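Local coordinates for Lin1944 protein (Listeria innocua, PDB 3D7L) that is of unknown function but belongs to the short-chain dehydrogenase/reductase family and is therefore probably an oxidoreductase, at residues I150-T154 against S189-A193; I49-Y53 against N95-G100; I116-I122 against F170-F174; A61-A65 against F110-T114; L104-F110 against M146-R151. One frame throughout, in Å; residues are numbered along the deposited sequence.

How the contacts relate
The five contacts sample a Rossmann-type fold, from its central sheet to its helices and loops. Contact 4 pairs strands 59-64 and 108-113, its centre about 4 Å from the centre of the chain. Contact 5 adds strand 151-157, sharing Phe110 with contact 4, and Ile150 and Arg151 with contact 1, where helix 179-191 joins that strand. Contact 2 packs helices 46-56 and 79-100. Contact 3 joins two loops, its centre about 33 Å from that of contact 5, on the opposite side of the chain's centre. Along the chain contacts 2 and 4 alternate, as do 4 and 5, interleaving distant segments; contact 4 closes before contact 1 opens. Contacts 2, 3 and 5 also reach the second subunit.

Contact 1 of 5, residues I150-T154 against S189-A193; sequences IRINT and SVFGA
Arg151, at the start of strand 151-157, reaches across to the last turn of helix 179-191 and takes hold of Ser189 O end-on. Bent at its third torsion (-69°), the chain turns the guanidinium to the helix end. Both terminal nitrogens donate to this one oxygen, NH1 at 2.9 Å from Ser189 O and NH2 at 3.2 Å from it, and the oxygen lies in the guanidinium plane. NH2 also reaches Val190 O at 3.1 Å, but weakly, with an angle of 124° at the hydrogen. The backbone of Gly192 and Ala193 passes over one guanidinium face. Gly192 O stands 2.9 Å above the plane there, where the N-H groups do not point. A second polar link lies deeper: Asn153 ND2 donates to Ser189 OG at 3.1 Å, nearly straight at 164°. Other partners complete the set, because Ser189 OG also bonds Thr111 OG1, Asn153 OD1 receives the backbone N of Glu197, and Gln194 O accepts from both Arg151 NH1 and Asn153 ND2. The helix thus ends against a positive group that meets carbonyls of its last turn, a charge probably favoured by the partial negative charge expected at a helix C-terminus.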
# COMPACT_ATOMS: atom_id res chain seq x y z
N ILE D 150 -17.25 15.22 2.56
CA ILE D 150 -15.92 15.12 3.12
C ILE D 150 -14.89 14.80 2.03
O ILE D 150 -15.16 14.01 1.12
CB ILE D 150 -15.89 14.08 4.25
CG1 ILE D 150 -16.56 14.66 5.52
CG2 ILE D 150 -14.46 13.67 4.55
CD1 ILE D 150 -17.17 13.61 6.46
N ARG D 151 -13.72 15.45 2.11
CA ARG D 151 -12.65 15.25 1.12
C ARG D 151 -11.46 14.54 1.73
O ARG D 151 -11.27 14.55 2.96
CB ARG D 151 -12.21 16.59 0.50
CG ARG D 151 -13.39 17.43 -0.05
CD ARG D 151 -12.92 18.82 -0.56
NE ARG D 151 -12.50 19.65 0.56
CZ ARG D 151 -11.24 19.92 0.91
NH1 ARG D 151 -10.21 19.49 0.20
NH2 ARG D 151 -11.02 20.68 1.96
N ILE D 152 -10.66 13.89 0.88
CA ILE D 152 -9.44 13.22 1.36
C ILE D 152 -8.34 13.28 0.30
O ILE D 152 -8.54 12.85 -0.85
CB ILE D 152 -9.70 11.75 1.84
CG1 ILE D 152 -8.38 11.04 2.21
CG2 ILE D 152 -10.45 10.92 0.74
CD1 ILE D 152 -8.58 9.80 3.09
N ASN D 153 -7.19 13.82 0.69
CA ASN D 153 -6.02 13.90 -0.20
C ASN D 153 -4.76 13.39 0.50
O ASN D 153 -4.76 13.22 1.70
CB ASN D 153 -5.76 15.35 -0.66
CG ASN D 153 -6.95 15.97 -1.36
OD1 ASN D 153 -7.35 15.51 -2.43
ND2 ASN D 153 -7.50 17.04 -0.78
N THR D 154 -3.69 13.18 -0.26
CA THR D 154 -2.41 12.86 0.34
C THR D 154 -1.36 13.87 -0.10
O THR D 154 -1.46 14.46 -1.18
CB THR D 154 -1.92 11.42 0.03
OG1 THR D 154 -1.88 11.21 -1.38
CG2 THR D 154 -2.83 10.39 0.66
N SER D 189 -4.67 21.11 0.63
CA SER D 189 -5.63 20.06 0.96
C SER D 189 -6.71 20.53 1.94
O SER D 189 -7.88 20.29 1.69
CB SER D 189 -4.95 18.80 1.49
OG SER D 189 -5.91 17.82 1.71
N VAL D 190 -6.34 21.23 3.00
CA VAL D 190 -7.33 21.65 4.00
C VAL D 190 -8.27 22.76 3.48
O VAL D 190 -9.48 22.71 3.71
CB VAL D 190 -6.64 22.08 5.33
CG1 VAL D 190 -7.64 22.74 6.34
CG2 VAL D 190 -5.92 20.90 5.96
N PHE D 191 -7.71 23.75 2.80
CA PHE D 191 -8.46 24.96 2.49
C PHE D 191 -8.99 25.02 1.07
O PHE D 191 -9.91 25.79 0.78
CB PHE D 191 -7.61 26.20 2.81
CG PHE D 191 -7.47 26.45 4.28
CD1 PHE D 191 -8.51 27.06 4.99
CD2 PHE D 191 -6.33 26.07 4.95
CE1 PHE D 191 -8.39 27.28 6.37
CE2 PHE D 191 -6.19 26.30 6.32
CZ PHE D 191 -7.23 26.90 7.04
N GLY D 192 -8.39 24.22 0.19
CA GLY D 192 -8.90 24.01 -1.17
C GLY D 192 -10.12 23.09 -1.16
O GLY D 192 -10.70 22.82 -0.10
N ALA D 193 -10.52 22.61 -2.34
CA ALA D 193 -11.78 21.88 -2.46
C ALA D 193 -11.67 20.61 -3.28
O ALA D 193 -12.70 20.05 -3.71
CB ALA D 193 -12.88 22.79 -3.04

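Contact 2 of 5, residues I49-Y53 against N95-G100; sequences IKKMY and NLVLLG
Tyr53 and Leu96 join helices 46-56 and 79-100 of the Rossmann-type fold, which lie before and after strand 59-64 in a beta-alpha-beta-alpha succession. Over the short segments in contact the axes come within 9.9 Å and cross at -52°. The tyrosine hydroxyl is the polar link: Tyr53 OH donates to Leu96 O at 2.7 Å, approaching from 27° outside the carbonyl plane. The first torsion of Tyr53 (-78°) puts CG beside the backbone N, with the ring directed at Leu96 and Gly100. Gly100 CA lies over one face of the ring, offset toward its rim, 3.7 Å from the ring centroid in a CH-pi contact. On the opposite face sits CE of selenomethionine Met52, the residue before it in the chain, so the aromatic plane is enclosed from both sides.

Beside this polar link the contact is apolar. Ile49 CG2 meets Leu99 CD1 at 3.8 Å, while the longer branch reaches Leu96 CD2 with CG1, at 3.9 Å, and Asn95 CB with its tip, CD1. In each pair the side chains cross at about a right angle. Leu99 CD1 packs chiefly on Ile49 and CD2 on Lys50 CD.

Further out, Tyr53 touches Leu7 of strand 5-9 and Ile62 of strand 59-64, while Leu96 rests on Ile9 and Ser64. Pro79 of the second subunit packs on Asn95 and Leu99. Between the two helices, Met52 CE still touches Leu96 CD2, at 4.0 Å.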
# COMPACT_ATOMS: atom_id res chain seq x y z
N ILE D 49 -6.73 5.42 19.39
CA ILE D 49 -7.26 6.36 18.39
C ILE D 49 -8.70 6.76 18.74
O ILE D 49 -9.07 7.94 18.66
CB ILE D 49 -7.19 5.78 16.95
CG1 ILE D 49 -5.74 5.65 16.48
CG2 ILE D 49 -7.97 6.65 15.98
CD1 ILE D 49 -5.54 4.60 15.44
N LYS D 50 -9.51 5.77 19.10
CA LYS D 50 -10.91 6.05 19.45
C LYS D 50 -11.00 6.99 20.63
O LYS D 50 -11.83 7.92 20.61
CB LYS D 50 -11.69 4.78 19.72
CG LYS D 50 -11.49 3.77 18.63
CD LYS D 50 -12.74 3.02 18.33
CE LYS D 50 -12.84 1.74 19.12
NZ LYS D 50 -13.20 0.63 18.18
N LYS D 51 -10.16 6.78 21.64
CA LYS D 51 -10.14 7.68 22.80
C LYS D 51 -9.78 9.11 22.39
O LYS D 51 -10.41 10.07 22.83
CB LYS D 51 -9.16 7.20 23.88
CG LYS D 51 -9.76 7.05 25.26
CD LYS D 51 -10.06 8.39 25.95
CE LYS D 51 -11.00 8.18 27.15
NZ LYS D 51 -10.35 7.55 28.37
N MSE D 52 -8.75 9.24 21.54
CA MSE D 52 -8.37 10.55 21.03
C MSE D 52 -9.56 11.27 20.42
O MSE D 52 -9.83 12.41 20.76
CB MSE D 52 -7.20 10.46 20.04
CG MSE D 52 -6.84 11.83 19.42
SE MSE D 52 -5.81 11.72 17.82
CE MSE D 52 -7.07 10.84 16.66
N TYR D 53 -10.28 10.59 19.54
CA TYR D 53 -11.43 11.19 18.85
C TYR D 53 -12.61 11.55 19.78
O TYR D 53 -13.32 12.54 19.52
CB TYR D 53 -11.90 10.31 17.68
CG TYR D 53 -11.04 10.40 16.43
CD1 TYR D 53 -10.67 11.65 15.89
CD2 TYR D 53 -10.62 9.24 15.77
CE1 TYR D 53 -9.88 11.72 14.72
CE2 TYR D 53 -9.83 9.31 14.62
CZ TYR D 53 -9.48 10.55 14.10
OH TYR D 53 -8.71 10.59 12.94
N ASN D 95 -6.25 3.83 9.76
CA ASN D 95 -7.13 3.75 10.91
C ASN D 95 -7.58 5.11 11.40
O ASN D 95 -8.73 5.26 11.82
CB ASN D 95 -6.52 2.88 12.03
CG ASN D 95 -6.55 1.38 11.67
OD1 ASN D 95 -7.19 1.00 10.70
ND2 ASN D 95 -5.86 0.55 12.44
N LEU D 96 -6.72 6.12 11.30
CA LEU D 96 -7.19 7.47 11.64
C LEU D 96 -8.36 7.89 10.75
O LEU D 96 -9.23 8.66 11.18
CB LEU D 96 -6.08 8.52 11.54
CG LEU D 96 -4.85 8.41 12.43
CD1 LEU D 96 -3.87 9.45 11.93
CD2 LEU D 96 -5.14 8.59 13.95
N VAL D 97 -8.38 7.40 9.51
CA VAL D 97 -9.50 7.65 8.60
C VAL D 97 -10.69 6.75 8.96
O VAL D 97 -11.81 7.24 9.15
CB VAL D 97 -9.09 7.46 7.12
CG1 VAL D 97 -10.30 7.48 6.23
CG2 VAL D 97 -8.06 8.50 6.70
N LEU D 98 -10.45 5.44 9.09
CA LEU D 98 -11.56 4.54 9.39
C LEU D 98 -12.28 4.90 10.70
O LEU D 98 -13.48 4.67 10.82
CB LEU D 98 -11.11 3.06 9.43
CG LEU D 98 -10.40 2.56 8.16
CD1 LEU D 98 -10.04 1.12 8.32
CD2 LEU D 98 -11.26 2.75 6.90
N LEU D 99 -11.54 5.41 11.68
CA LEU D 99 -12.13 5.75 12.99
C LEU D 99 -12.54 7.23 13.16
O LEU D 99 -13.24 7.57 14.11
CB LEU D 99 -11.21 5.29 14.13
CG LEU D 99 -10.89 3.79 14.14
CD1 LEU D 99 -9.67 3.45 14.99
CD2 LEU D 99 -12.08 2.92 14.55
N GLY D 100 -12.14 8.08 12.22
CA GLY D 100 -12.33 9.53 12.29
C GLY D 100 -13.41 10.21 11.44
O GLY D 100 -13.68 11.41 11.64

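Contact 3 of 5, residues I116-I122 against F170-F174; sequences IMMEDPI and FFEGF
Ile122 and the aromatic pair Phe171 and Phe174 carry this meeting of two loops, one following strand 108-113 and the other following helix 164-167. The CH-pi interaction comes first: Ile122 CD1 sits over one face of the Phe171 ring, 3.9 Å from its centroid and 21° off the normal. The first torsion of Ile122, 59°, places CG1 between its backbone N and carbonyl carbon. That rotation directs CD1 to Phe171 and leaves CG2 for Phe174, whose CE2 it approaches to 3.5 Å.

Other apolar contacts frame the same rings. CE of selenomethionine Met117 meets Phe171 CZ at 4.1 Å, at the ring edge. Ile116 CD1 lies at the edge of the Phe174 ring, 4.0 Å from CE1, the two side chains sliding past each other in opposite directions. Polar atoms also approach that ring: Asp120 O is 3.4 Å from Phe174 CZ, near the ring plane, and the Asp120 carboxylate stands close by, its plane 30° from that of the ring.

Backbone bonds shape both loops. Phe171 to Phe174 form a type II beta turn, closed by Phe174 N to Phe171 O at 3.0 Å, with Gly173 at the position of positive phi. The turn brings Phe171 CD2 over the centre of the Phe174 ring. Across from it, Ile116 O accepts from the N atoms of both Glu119 and Asp120. Trp164 backs both rings, and Met118 and Pro121 pack on the second subunit. Loops beyond the C-terminal strand ends border the substrate site in relatives of the short-chain dehydrogenase/reductase fold, and this pair is consistent with that region.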
# COMPACT_ATOMS: atom_id res chain seq x y z
N ILE D 116 8.16 10.44 -1.44
CA ILE D 116 8.81 10.16 -2.72
C ILE D 116 9.37 8.72 -2.82
O ILE D 116 9.61 8.23 -3.91
CB ILE D 116 9.97 11.18 -2.99
CG1 ILE D 116 10.30 11.26 -4.50
CG2 ILE D 116 11.16 10.88 -2.09
CD1 ILE D 116 11.31 12.29 -4.87
N MSE D 117 9.56 8.04 -1.71
CA MSE D 117 10.18 6.71 -1.78
C MSE D 117 9.35 5.68 -2.55
O MSE D 117 9.91 4.72 -3.07
CB MSE D 117 10.52 6.19 -0.40
CG MSE D 117 11.83 6.73 0.07
SE MSE D 117 12.31 5.94 1.77
CE MSE D 117 11.65 7.33 2.93
N MSE D 118 8.04 5.89 -2.63
CA MSE D 118 7.19 5.06 -3.49
C MSE D 118 7.39 5.28 -5.00
O MSE D 118 6.99 4.42 -5.79
CB MSE D 118 5.72 5.27 -3.13
CG MSE D 118 5.23 6.68 -3.49
SE MSE D 118 3.30 6.85 -3.27
CE MSE D 118 3.12 8.75 -3.59
N GLU D 119 7.95 6.42 -5.41
CA GLU D 119 8.07 6.79 -6.84
C GLU D 119 9.52 6.88 -7.35
O GLU D 119 9.77 6.69 -8.54
CB GLU D 119 7.42 8.16 -7.12
CG GLU D 119 6.03 8.32 -6.52
CD GLU D 119 5.08 9.19 -7.36
OE1 GLU D 119 4.92 8.89 -8.58
OE2 GLU D 119 4.48 10.16 -6.80
N ASP D 120 10.44 7.20 -6.46
CA ASP D 120 11.86 7.41 -6.79
C ASP D 120 12.64 6.63 -5.74
O ASP D 120 13.16 7.23 -4.78
CB ASP D 120 12.16 8.91 -6.68
CG ASP D 120 13.47 9.32 -7.33
OD1 ASP D 120 14.35 8.45 -7.62
OD2 ASP D 120 13.62 10.54 -7.55
N PRO D 121 12.66 5.29 -5.88
CA PRO D 121 13.05 4.45 -4.73
C PRO D 121 14.52 4.50 -4.35
O PRO D 121 15.39 4.76 -5.21
CB PRO D 121 12.65 3.04 -5.16
CG PRO D 121 12.68 3.07 -6.66
CD PRO D 121 12.29 4.47 -7.05
N ILE D 122 14.79 4.21 -3.08
CA ILE D 122 16.17 4.13 -2.57
C ILE D 122 16.41 2.80 -1.84
O ILE D 122 15.47 2.12 -1.40
CB ILE D 122 16.50 5.32 -1.63
CG1 ILE D 122 15.53 5.33 -0.44
CG2 ILE D 122 16.52 6.66 -2.43
CD1 ILE D 122 16.03 6.08 0.76
N PHE D 170 21.63 8.61 2.47
CA PHE D 170 20.61 7.68 1.97
C PHE D 170 19.92 8.16 0.70
O PHE D 170 19.20 7.38 0.07
CB PHE D 170 19.56 7.39 3.07
CG PHE D 170 20.16 6.81 4.31
CD1 PHE D 170 20.54 5.48 4.35
CD2 PHE D 170 20.44 7.64 5.41
CE1 PHE D 170 21.15 4.95 5.49
CE2 PHE D 170 21.05 7.13 6.55
CZ PHE D 170 21.41 5.77 6.59
N PHE D 171 20.13 9.44 0.36
CA PHE D 171 19.42 10.09 -0.75
C PHE D 171 20.43 10.80 -1.65
O PHE D 171 20.20 11.93 -2.09
CB PHE D 171 18.42 11.10 -0.20
CG PHE D 171 17.17 10.50 0.37
CD1 PHE D 171 17.08 10.18 1.70
CD2 PHE D 171 16.06 10.29 -0.45
CE1 PHE D 171 15.89 9.63 2.22
CE2 PHE D 171 14.87 9.74 0.04
CZ PHE D 171 14.79 9.42 1.39
N GLU D 172 21.56 10.16 -1.89
CA GLU D 172 22.64 10.82 -2.63
C GLU D 172 22.17 11.26 -4.03
O GLU D 172 21.53 10.50 -4.75
CB GLU D 172 23.87 9.92 -2.71
CG GLU D 172 24.56 9.73 -1.38
CD GLU D 172 25.59 8.64 -1.42
OE1 GLU D 172 25.21 7.46 -1.62
OE2 GLU D 172 26.78 8.94 -1.24
N GLY D 173 22.45 12.51 -4.39
CA GLY D 173 22.01 13.00 -5.70
C GLY D 173 20.57 13.51 -5.74
O GLY D 173 20.11 13.99 -6.78
N PHE D 174 19.85 13.38 -4.64
CA PHE D 174 18.50 13.96 -4.54
C PHE D 174 18.67 15.47 -4.32
O PHE D 174 19.78 15.96 -3.98
CB PHE D 174 17.70 13.32 -3.37
CG PHE D 174 16.98 12.01 -3.72
CD1 PHE D 174 15.58 11.94 -3.69
CD2 PHE D 174 17.70 10.84 -4.03
CE1 PHE D 174 14.89 10.73 -3.95
CE2 PHE D 174 17.03 9.61 -4.29
CZ PHE D 174 15.63 9.56 -4.27

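Contact 4 of 5, residues A61-A65 against F110-T114; sequences AIVSA and FTLTT
Phe110 and Ile62 stand side by side on one face of the central parallel sheet, their side chains pointing the same way, with Phe110 CE1 3.7 Å from Ile62 CD1. The backbone beneath is closer still: Phe110 CA lies 3.2 Å from Ile62 O in a CA-H...O contact.

Thr111 follows with the two main-chain bonds of this register. Its N donates to Ile62 O at 2.9 Å, and its O accepts from Ser64 N at 2.8 Å in an almost linear bond, 178° at the hydrogen. The Thr111 side chain faces the side of Val63, and its OG1 lies 2.6 Å from a water that gives a weak bond to Ile62 O. OG1 is also bonded to Ser189 OG of helix 179-191.

Leu112 returns to the side of Phe110, where its CD1 packs on Ser64 CB at 4.0 Å; Ser64 OG is hydrogen-bonded to Gln93 OE1.

At Thr113 the main-chain pairing gives way. Its N does not bond Ser64 O, but its hydroxyl does: Thr113 OG1 donates at 2.7 Å to a lone pair of Ser64 O. The first torsion, -58°, sets OG1 beside the Thr113 backbone N, from where it reaches Ser64 O. A side-chain donor therefore takes over from the main-chain amide as the strands part, and the buried carbonyl of Ser64 remains satisfied at the C-terminal edge of the Rossmann-type sheet.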
# COMPACT_ATOMS: atom_id res chain seq x y z
N ALA D 61 -11.04 19.48 9.97
CA ALA D 61 -9.97 18.80 9.23
C ALA D 61 -9.16 17.92 10.15
O ALA D 61 -8.91 18.29 11.29
CB ALA D 61 -9.05 19.79 8.54
N ILE D 62 -8.74 16.78 9.62
CA ILE D 62 -7.85 15.87 10.31
C ILE D 62 -6.66 15.69 9.37
O ILE D 62 -6.82 15.31 8.20
CB ILE D 62 -8.51 14.51 10.63
CG1 ILE D 62 -9.67 14.68 11.63
CG2 ILE D 62 -7.46 13.49 11.14
CD1 ILE D 62 -10.54 13.44 11.78
N VAL D 63 -5.49 16.01 9.90
CA VAL D 63 -4.24 16.08 9.18
C VAL D 63 -3.27 15.15 9.87
O VAL D 63 -2.97 15.30 11.04
CB VAL D 63 -3.63 17.47 9.22
CG1 VAL D 63 -2.34 17.49 8.43
CG2 VAL D 63 -4.60 18.54 8.70
N SER D 64 -2.75 14.19 9.11
CA SER D 64 -1.77 13.27 9.63
C SER D 64 -0.44 13.59 8.98
O SER D 64 -0.30 13.44 7.75
CB SER D 64 -2.18 11.83 9.30
OG SER D 64 -1.10 10.92 9.51
N ALA D 65 0.51 14.05 9.80
CA ALA D 65 1.90 14.19 9.39
C ALA D 65 2.74 13.24 10.26
O ALA D 65 3.76 13.63 10.85
CB ALA D 65 2.34 15.62 9.53
N PHE D 110 -9.76 14.90 5.22
CA PHE D 110 -8.57 14.21 5.73
C PHE D 110 -7.36 14.56 4.85
O PHE D 110 -7.48 14.64 3.64
CB PHE D 110 -8.73 12.68 5.65
CG PHE D 110 -9.73 12.11 6.60
CD1 PHE D 110 -9.39 11.85 7.92
CD2 PHE D 110 -11.02 11.80 6.17
CE1 PHE D 110 -10.31 11.31 8.81
CE2 PHE D 110 -11.95 11.24 7.07
CZ PHE D 110 -11.58 10.99 8.37
N THR D 111 -6.19 14.75 5.46
CA THR D 111 -4.94 14.84 4.68
C THR D 111 -3.93 13.86 5.28
O THR D 111 -3.64 13.92 6.47
CB THR D 111 -4.35 16.23 4.66
OG1 THR D 111 -5.37 17.16 4.33
CG2 THR D 111 -3.21 16.33 3.66
N LEU D 112 -3.39 12.97 4.44
CA LEU D 112 -2.46 11.93 4.92
C LEU D 112 -1.07 12.11 4.32
O LEU D 112 -0.94 12.70 3.27
CB LEU D 112 -3.02 10.55 4.56
CG LEU D 112 -3.95 9.78 5.51
CD1 LEU D 112 -4.76 10.63 6.54
CD2 LEU D 112 -4.85 8.77 4.73
N THR D 113 -0.03 11.60 4.98
CA THR D 113 1.33 11.82 4.43
C THR D 113 1.88 10.56 3.77
O THR D 113 1.77 9.49 4.33
CB THR D 113 2.34 12.34 5.49
OG1 THR D 113 1.85 13.56 6.07
CG2 THR D 113 3.71 12.60 4.87
N THR D 114 2.45 10.70 2.56
CA THR D 114 3.09 9.58 1.89
C THR D 114 4.62 9.87 1.77
O THR D 114 5.29 10.06 2.79
CB THR D 114 2.41 9.28 0.53
OG1 THR D 114 2.34 10.49 -0.23
CG2 THR D 114 0.97 8.77 0.71
O HOH W 1 -7.35 17.69 5.97

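Contact 5 of 5, residues L104-F110 against M146-R151; sequences LNDKGSF and MPRGIR
Two tight turns meet through Lys107 and Arg148 at the N-terminal ends of the neighbouring strands 108-113 and 151-157. Asn105-Gly108 is type II, with Lys107 at positive phi; Pro147-Ile150 is type I', with Arg148 and Gly149 both at positive phi. Lys107 N donates to Arg148 O at 2.8 Å. In return, Arg148 NH1 and NH2 both bond Leu104 O, at 3.0 and 2.9 Å, and NH2 also makes a salt bridge to Asp106 OD2 at 2.7 Å. Both oxygens lie close to the guanidinium plane, whereas the Asp106 carboxylate is turned 43° from it. A bend at the third torsion (-73°) brings the group round, and Ile150 CD1 lies over one face, toward the rim. Leu104 O has a further donor in Lys58 NZ.

Past the turns, parallel pairing starts: Arg151 N donates to Gly108 O and Phe110 N to Arg151 O, the latter at 2.7 Å. Two waters link Lys107 O to the Arg151 guanidinium, at NE and NH2, while NH1 is bonded to Gln194 O and Ser109 CB lies over one face. Apolar packing accompanies this: Ile150 CG2 meets Leu104 CD1 at 3.7 Å. SE of selenomethionine Met146 stands at the Phe110 ring edge, 5.3 Å from the centroid, a Met-aromatic contact. The site is the N-terminal edge of a beta-alpha-beta crossover, with helix 126-142 as its connection, as in Rossmann-type folds.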
# COMPACT_ATOMS: atom_id res chain seq x y z
N LEU D 104 -15.63 14.29 11.70
CA LEU D 104 -15.53 15.41 10.79
C LEU D 104 -16.85 16.10 10.58
O LEU D 104 -17.89 15.45 10.40
CB LEU D 104 -14.95 15.00 9.43
CG LEU D 104 -13.44 14.88 9.31
CD1 LEU D 104 -13.15 14.52 7.89
CD2 LEU D 104 -12.71 16.20 9.72
N ASN D 105 -16.80 17.43 10.60
CA ASN D 105 -17.92 18.24 10.21
C ASN D 105 -18.23 18.05 8.71
O ASN D 105 -17.38 17.61 7.93
CB ASN D 105 -17.65 19.71 10.54
CG ASN D 105 -17.78 20.02 12.04
OD1 ASN D 105 -18.63 19.45 12.75
ND2 ASN D 105 -16.94 20.93 12.52
N ASP D 106 -19.46 18.38 8.32
CA ASP D 106 -19.86 18.34 6.92
C ASP D 106 -18.87 19.14 6.07
O ASP D 106 -18.47 20.22 6.47
CB ASP D 106 -21.28 18.91 6.78
CG ASP D 106 -22.36 18.00 7.39
OD1 ASP D 106 -23.53 18.42 7.43
OD2 ASP D 106 -22.06 16.87 7.82
N LYS D 107 -18.46 18.59 4.93
CA LYS D 107 -17.50 19.25 4.02
C LYS D 107 -16.08 19.32 4.59
O LYS D 107 -15.25 20.06 4.08
CB LYS D 107 -17.97 20.68 3.65
CG LYS D 107 -19.46 20.83 3.29
CD LYS D 107 -19.68 21.23 1.84
CE LYS D 107 -19.78 19.99 0.94
NZ LYS D 107 -19.25 20.22 -0.44
N GLY D 108 -15.81 18.56 5.65
CA GLY D 108 -14.48 18.47 6.26
C GLY D 108 -13.54 17.69 5.35
O GLY D 108 -13.94 17.27 4.26
N SER D 109 -12.29 17.51 5.77
CA SER D 109 -11.30 16.77 4.97
C SER D 109 -10.32 15.97 5.81
O SER D 109 -10.08 16.33 6.96
CB SER D 109 -10.49 17.73 4.09
OG SER D 109 -9.62 18.52 4.88
N PHE D 110 -9.76 14.90 5.22
CA PHE D 110 -8.57 14.21 5.73
C PHE D 110 -7.36 14.56 4.85
O PHE D 110 -7.48 14.64 3.64
CB PHE D 110 -8.73 12.68 5.65
CG PHE D 110 -9.73 12.11 6.60
CD1 PHE D 110 -9.39 11.85 7.92
CD2 PHE D 110 -11.02 11.80 6.17
CE1 PHE D 110 -10.31 11.31 8.81
CE2 PHE D 110 -11.95 11.24 7.07
CZ PHE D 110 -11.58 10.99 8.37
N MSE D 146 -16.85 9.02 0.49
CA MSE D 146 -16.95 9.89 1.68
C MSE D 146 -18.36 10.43 1.83
O MSE D 146 -18.97 10.83 0.85
CB MSE D 146 -15.91 11.01 1.64
CG MSE D 146 -14.49 10.47 1.92
SE MSE D 146 -14.23 9.99 3.83
CE MSE D 146 -12.55 9.04 3.72
N PRO D 147 -18.90 10.38 3.06
CA PRO D 147 -20.23 10.96 3.30
C PRO D 147 -20.14 12.45 3.57
O PRO D 147 -19.05 12.95 3.86
CB PRO D 147 -20.70 10.24 4.57
CG PRO D 147 -19.43 9.87 5.31
CD PRO D 147 -18.31 9.79 4.29
N ARG D 148 -21.28 13.15 3.43
CA ARG D 148 -21.42 14.56 3.87
C ARG D 148 -20.39 15.57 3.29
O ARG D 148 -20.05 16.59 3.91
CB ARG D 148 -21.46 14.61 5.40
CG ARG D 148 -22.52 13.69 6.03
CD ARG D 148 -22.49 13.74 7.55
NE ARG D 148 -21.34 13.07 8.19
CZ ARG D 148 -20.30 13.72 8.71
NH1 ARG D 148 -19.33 13.03 9.31
NH2 ARG D 148 -20.23 15.06 8.65
N GLY D 149 -19.93 15.29 2.07
CA GLY D 149 -19.06 16.20 1.30
C GLY D 149 -17.60 16.20 1.75
O GLY D 149 -16.81 17.06 1.34
N ILE D 150 -17.25 15.22 2.56
CA ILE D 150 -15.92 15.12 3.12
C ILE D 150 -14.89 14.80 2.03
O ILE D 150 -15.16 14.01 1.12
CB ILE D 150 -15.89 14.08 4.25
CG1 ILE D 150 -16.56 14.66 5.52
CG2 ILE D 150 -14.46 13.67 4.55
CD1 ILE D 150 -17.17 13.61 6.46
N ARG D 151 -13.72 15.45 2.11
CA ARG D 151 -12.65 15.25 1.12
C ARG D 151 -11.46 14.54 1.73
O ARG D 151 -11.27 14.55 2.96
CB ARG D 151 -12.21 16.59 0.50
CG ARG D 151 -13.39 17.43 -0.05
CD ARG D 151 -12.92 18.82 -0.56
NE ARG D 151 -12.50 19.65 0.56
CZ ARG D 151 -11.24 19.92 0.91
NH1 ARG D 151 -10.21 19.49 0.20
NH2 ARG D 151 -11.02 20.68 1.96
O HOH W 2 -14.94 20.72 1.38
O HOH W 3 -13.03 21.32 3.83
O HOH W 4 -16.79 19.45 -0.15